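Local structure of glycinin A3B4 subunit (Glycine max, 2D5F) at residues P19-E24 with I30-S35; I462-L467 with S476-L481. The protein probably serves as a seed storage globulin of the 11S type, a bicupin subunit that packs into hexamers as a reserve for the germinating seedling. All blocks are in the same frame, centred on the assembly; numbering follows the deposited sequence.

From the N terminus the chain first meets contact 1, where 19-24 pairs with 30-35 across a short turn. This closes a beta hairpin whose first strand, 21-24, is outermost in a sheet of the N-terminal cupin, within this chain; strand 28-32 joins it to strand 46-52. The chain then runs through the rest of that cupin and most of the strands of the C-terminal one before contact 2 opens. There 462-467 meets 476-481, bringing helix 464-471 against helix 475-483 across a short loop. The two loops lie in series, neither nested nor crossed, with centres 49 Å apart: contact 1 belongs to one cupin's sheet edge, contact 2 to the other's helical arm, which reaches a neighbouring subunit.

Contact 1: P19-E24 with I30-S35; sequences PDHRVE and IETWNS
P19 sets the N-CD-CG side of its ring over one face of the W33 indole, and this is the tight end of the contact: its CG stands 3.6 Å from the centroid of the W33 six-membered ring, 14° off the normal, a CH-pi contact over the face. W33 NE1 bonds to L17 O, which fixes the ring beneath the proline. Next to it T32 O takes two donors, D20 N at 2.8 Å and H21 N at 3.1 Å. Two residues thus oppose one, a classic beta bulge at the mouth of an antiparallel hairpin that edges the N-terminal cupin sheet. Beyond the bulge the pairing is regular: T32 N bonds to H21 O, V23 N and I30 O meet at 2.8 Å, and I30 N returns to V23 O. H21, V23, I30 and T32 share one face of the hairpin. There T32 OG1 sits at the edge of the H21 ring, near its plane, while its hydrogen bond goes to E172 O, and the CB atoms of V23 and I30 pack 4.1 Å apart. The face of R22 and E31 is looser. Their side chains run side by side, but R22 NE stays 4.2 Å from E31 OE2, beyond a salt bridge. Bent at chi3 (89°), the exposed R22 chain instead brings NH1 to E24 OE2 at 3.0 Å, a salt bridge whose hydrogen bond is weak.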
# COMPACT_ATOMS: atom_id res chain seq x y z
N PRO B 19 -25.74 6.19 -31.09
CA PRO B 19 -24.57 6.15 -31.98
C PRO B 19 -24.60 7.15 -33.13
O PRO B 19 -25.64 7.37 -33.75
CB PRO B 19 -24.57 4.70 -32.46
CG PRO B 19 -25.15 3.97 -31.29
CD PRO B 19 -26.31 4.85 -30.92
N ASP B 20 -23.44 7.74 -33.41
CA ASP B 20 -23.29 8.72 -34.49
C ASP B 20 -22.63 8.19 -35.76
O ASP B 20 -22.92 8.65 -36.86
CB ASP B 20 -22.47 9.92 -34.02
CG ASP B 20 -23.06 10.60 -32.82
OD1 ASP B 20 -22.69 10.24 -31.68
OD2 ASP B 20 -23.91 11.49 -33.02
N HIS B 21 -21.72 7.22 -35.61
CA HIS B 21 -21.01 6.66 -36.75
C HIS B 21 -21.10 5.14 -36.79
O HIS B 21 -21.13 4.48 -35.75
CB HIS B 21 -19.54 7.10 -36.70
CG HIS B 21 -18.72 6.61 -37.85
ND1 HIS B 21 -18.89 7.05 -39.15
CD2 HIS B 21 -17.71 5.70 -37.90
CE1 HIS B 21 -18.03 6.43 -39.94
NE2 HIS B 21 -17.30 5.61 -39.21
N ARG B 22 -21.12 4.58 -38.00
CA ARG B 22 -21.21 3.14 -38.18
C ARG B 22 -20.12 2.62 -39.10
O ARG B 22 -19.74 3.29 -40.06
CB ARG B 22 -22.59 2.76 -38.75
CG ARG B 22 -23.76 3.35 -37.98
CD ARG B 22 -25.10 3.19 -38.69
NE ARG B 22 -25.78 1.93 -38.36
CZ ARG B 22 -25.66 0.80 -39.04
NH1 ARG B 22 -24.88 0.75 -40.11
NH2 ARG B 22 -26.32 -0.28 -38.66
N VAL B 23 -19.61 1.44 -38.78
CA VAL B 23 -18.58 0.78 -39.59
C VAL B 23 -19.09 -0.63 -39.84
O VAL B 23 -19.07 -1.47 -38.95
CB VAL B 23 -17.22 0.68 -38.85
CG1 VAL B 23 -16.28 -0.25 -39.61
CG2 VAL B 23 -16.60 2.06 -38.70
N GLU B 24 -19.55 -0.88 -41.06
CA GLU B 24 -20.06 -2.19 -41.43
C GLU B 24 -18.93 -3.06 -41.96
O GLU B 24 -18.25 -2.70 -42.92
CB GLU B 24 -21.16 -2.04 -42.49
CG GLU B 24 -22.46 -1.50 -41.93
CD GLU B 24 -23.45 -1.12 -43.01
OE1 GLU B 24 -23.54 -1.87 -44.01
OE2 GLU B 24 -24.14 -0.08 -42.87
N ILE B 30 -19.75 -1.99 -36.03
CA ILE B 30 -19.19 -1.19 -34.95
C ILE B 30 -19.88 0.17 -35.02
O ILE B 30 -19.86 0.84 -36.06
CB ILE B 30 -17.67 -0.99 -35.09
CG1 ILE B 30 -16.96 -2.33 -34.93
CG2 ILE B 30 -17.18 -0.01 -34.02
CD1 ILE B 30 -15.45 -2.23 -35.05
N GLU B 31 -20.51 0.55 -33.92
CA GLU B 31 -21.20 1.83 -33.83
C GLU B 31 -20.56 2.65 -32.73
O GLU B 31 -20.37 2.16 -31.62
CB GLU B 31 -22.67 1.59 -33.50
CG GLU B 31 -23.43 0.86 -34.59
CD GLU B 31 -24.78 0.41 -34.11
OE1 GLU B 31 -24.89 -0.72 -33.59
OE2 GLU B 31 -25.75 1.19 -34.25
N THR B 32 -20.21 3.89 -33.03
CA THR B 32 -19.59 4.73 -32.01
C THR B 32 -20.35 6.02 -31.77
O THR B 32 -21.01 6.55 -32.67
CB THR B 32 -18.13 5.10 -32.39
OG1 THR B 32 -18.12 5.86 -33.60
CG2 THR B 32 -17.30 3.83 -32.57
N TRP B 33 -20.26 6.51 -30.54
CA TRP B 33 -20.87 7.78 -30.17
C TRP B 33 -19.74 8.78 -30.39
O TRP B 33 -18.59 8.49 -30.04
CB TRP B 33 -21.27 7.78 -28.69
CG TRP B 33 -22.61 7.13 -28.38
CD1 TRP B 33 -23.78 7.77 -28.06
CD2 TRP B 33 -22.90 5.72 -28.30
NE1 TRP B 33 -24.77 6.85 -27.78
CE2 TRP B 33 -24.26 5.59 -27.93
CE3 TRP B 33 -22.14 4.56 -28.51
CZ2 TRP B 33 -24.87 4.34 -27.75
CZ3 TRP B 33 -22.75 3.31 -28.34
CH2 TRP B 33 -24.10 3.21 -27.97
N ASN B 34 -20.04 9.93 -30.99
CA ASN B 34 -19.02 10.94 -31.24
C ASN B 34 -18.47 11.41 -29.88
O ASN B 34 -19.23 11.85 -29.02
CB ASN B 34 -19.63 12.14 -31.98
CG ASN B 34 -18.59 13.12 -32.47
OD1 ASN B 34 -17.69 13.51 -31.73
ND2 ASN B 34 -18.71 13.52 -33.73
N SER B 35 -17.16 11.32 -29.70
CA SER B 35 -16.57 11.72 -28.42
C SER B 35 -16.64 13.23 -28.16
O SER B 35 -16.31 13.69 -27.07
CB SER B 35 -15.11 11.26 -28.34
OG SER B 35 -14.33 11.88 -29.34

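Contact 2: I462-L467 with S476-L481; sequences IPSEVL and SQVRQL
S464 and V478 bring the two backbones closest, with CA atoms 6.4 Å apart, where the first turn of helix 464-471 faces helix 475-483. P463 occupies the N-cap position, and its carbonyl oxygen accepts from both V466 N and L467 N, at 2.8 and 3.1 Å. No hydrogen bond spans the two segments; V478 carries the contact with its two methyls. Its CG1, set anti to the backbone N (chi1 170°), comes within 3.5 Å of S464 OG and 3.9 Å of L467 CD2, while CG2 lies 4.0 Å from S464 O. The pair belongs to the helical extension of the C-terminal cupin, as in other 11S globulins, which reaches to a second subunit: D109 of that subunit takes the bond from S464 N, and its L107 O is bound by R479 NH2. S464 OG bonds to Q475 OE1, a polar link beside the apolar one. Without these methyls, as with an alanine here, a gap is likely to open between the S464 hydroxyl and L467, leaving L467 CD2 without its partner on helix 475-483. L473, in the turn between the helices, also packs on V478 and on L481.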
# COMPACT_ATOMS: atom_id res chain seq x y z
N ILE B 462 -29.15 12.88 9.53
CA ILE B 462 -29.25 14.25 10.04
C ILE B 462 -30.21 14.36 11.23
O ILE B 462 -31.28 13.77 11.23
CB ILE B 462 -29.72 15.18 8.91
CG1 ILE B 462 -28.71 15.13 7.76
CG2 ILE B 462 -29.89 16.61 9.43
CD1 ILE B 462 -29.14 15.85 6.51
N PRO B 463 -29.82 15.15 12.25
CA PRO B 463 -30.66 15.31 13.44
C PRO B 463 -32.04 15.86 13.10
O PRO B 463 -32.18 16.74 12.25
CB PRO B 463 -29.85 16.28 14.31
CG PRO B 463 -28.44 16.04 13.88
CD PRO B 463 -28.58 15.94 12.38
N SER B 464 -33.05 15.33 13.77
CA SER B 464 -34.43 15.75 13.55
C SER B 464 -34.61 17.26 13.49
O SER B 464 -35.25 17.77 12.58
CB SER B 464 -35.33 15.17 14.64
OG SER B 464 -36.64 15.67 14.48
N GLU B 465 -34.04 17.97 14.45
CA GLU B 465 -34.18 19.42 14.47
C GLU B 465 -33.41 20.15 13.38
O GLU B 465 -33.72 21.30 13.06
CB GLU B 465 -33.80 19.99 15.84
CG GLU B 465 -34.93 19.89 16.85
CD GLU B 465 -34.64 20.64 18.13
OE1 GLU B 465 -34.08 21.75 18.05
OE2 GLU B 465 -34.99 20.13 19.21
N VAL B 466 -32.40 19.49 12.81
CA VAL B 466 -31.67 20.14 11.73
C VAL B 466 -32.61 20.08 10.53
O VAL B 466 -32.73 21.04 9.78
CB VAL B 466 -30.34 19.41 11.38
CG1 VAL B 466 -29.79 19.94 10.06
CG2 VAL B 466 -29.32 19.66 12.49
N LEU B 467 -33.29 18.95 10.38
CA LEU B 467 -34.24 18.74 9.30
C LEU B 467 -35.44 19.69 9.44
O LEU B 467 -35.89 20.29 8.46
CB LEU B 467 -34.71 17.29 9.29
CG LEU B 467 -34.16 16.28 8.27
CD1 LEU B 467 -32.77 16.65 7.81
CD2 LEU B 467 -34.18 14.89 8.90
N SER B 476 -43.44 15.64 13.76
CA SER B 476 -44.09 14.43 13.26
C SER B 476 -43.75 14.20 11.79
O SER B 476 -43.49 13.08 11.38
CB SER B 476 -45.61 14.51 13.44
OG SER B 476 -46.17 15.58 12.70
N GLN B 477 -43.76 15.27 11.00
CA GLN B 477 -43.44 15.16 9.58
C GLN B 477 -42.01 14.62 9.41
O GLN B 477 -41.78 13.71 8.61
CB GLN B 477 -43.55 16.52 8.88
CG GLN B 477 -44.98 17.04 8.72
CD GLN B 477 -45.03 18.39 8.02
OE1 GLN B 477 -44.52 19.39 8.54
NE2 GLN B 477 -45.65 18.43 6.84
N VAL B 478 -41.07 15.18 10.17
CA VAL B 478 -39.68 14.74 10.11
C VAL B 478 -39.57 13.27 10.48
O VAL B 478 -38.90 12.49 9.81
CB VAL B 478 -38.79 15.57 11.07
CG1 VAL B 478 -37.40 14.94 11.18
CG2 VAL B 478 -38.67 17.00 10.56
N ARG B 479 -40.26 12.90 11.56
CA ARG B 479 -40.26 11.53 12.04
C ARG B 479 -40.71 10.55 10.96
O ARG B 479 -40.13 9.48 10.80
CB ARG B 479 -41.17 11.42 13.26
CG ARG B 479 -41.68 10.02 13.55
CD ARG B 479 -42.24 9.95 14.95
NE ARG B 479 -41.15 10.03 15.92
CZ ARG B 479 -40.38 9.00 16.24
NH1 ARG B 479 -40.57 7.82 15.66
NH2 ARG B 479 -39.39 9.15 17.11
N GLN B 480 -41.74 10.93 10.22
CA GLN B 480 -42.27 10.07 9.16
C GLN B 480 -41.26 9.93 8.02
O GLN B 480 -41.19 8.89 7.37
CB GLN B 480 -43.60 10.62 8.65
CG GLN B 480 -43.52 11.33 7.31
CD GLN B 480 -44.13 10.50 6.19
OE1 GLN B 480 -43.90 9.30 6.11
NE2 GLN B 480 -44.90 11.15 5.33
N LEU B 481 -40.48 10.98 7.78
CA LEU B 481 -39.47 10.97 6.73
C LEU B 481 -38.31 10.06 7.10
O LEU B 481 -37.82 9.29 6.27
CB LEU B 481 -38.92 12.37 6.47
CG LEU B 481 -39.43 13.17 5.28
CD1 LEU B 481 -38.53 14.39 5.11
CD2 LEU B 481 -39.41 12.32 4.01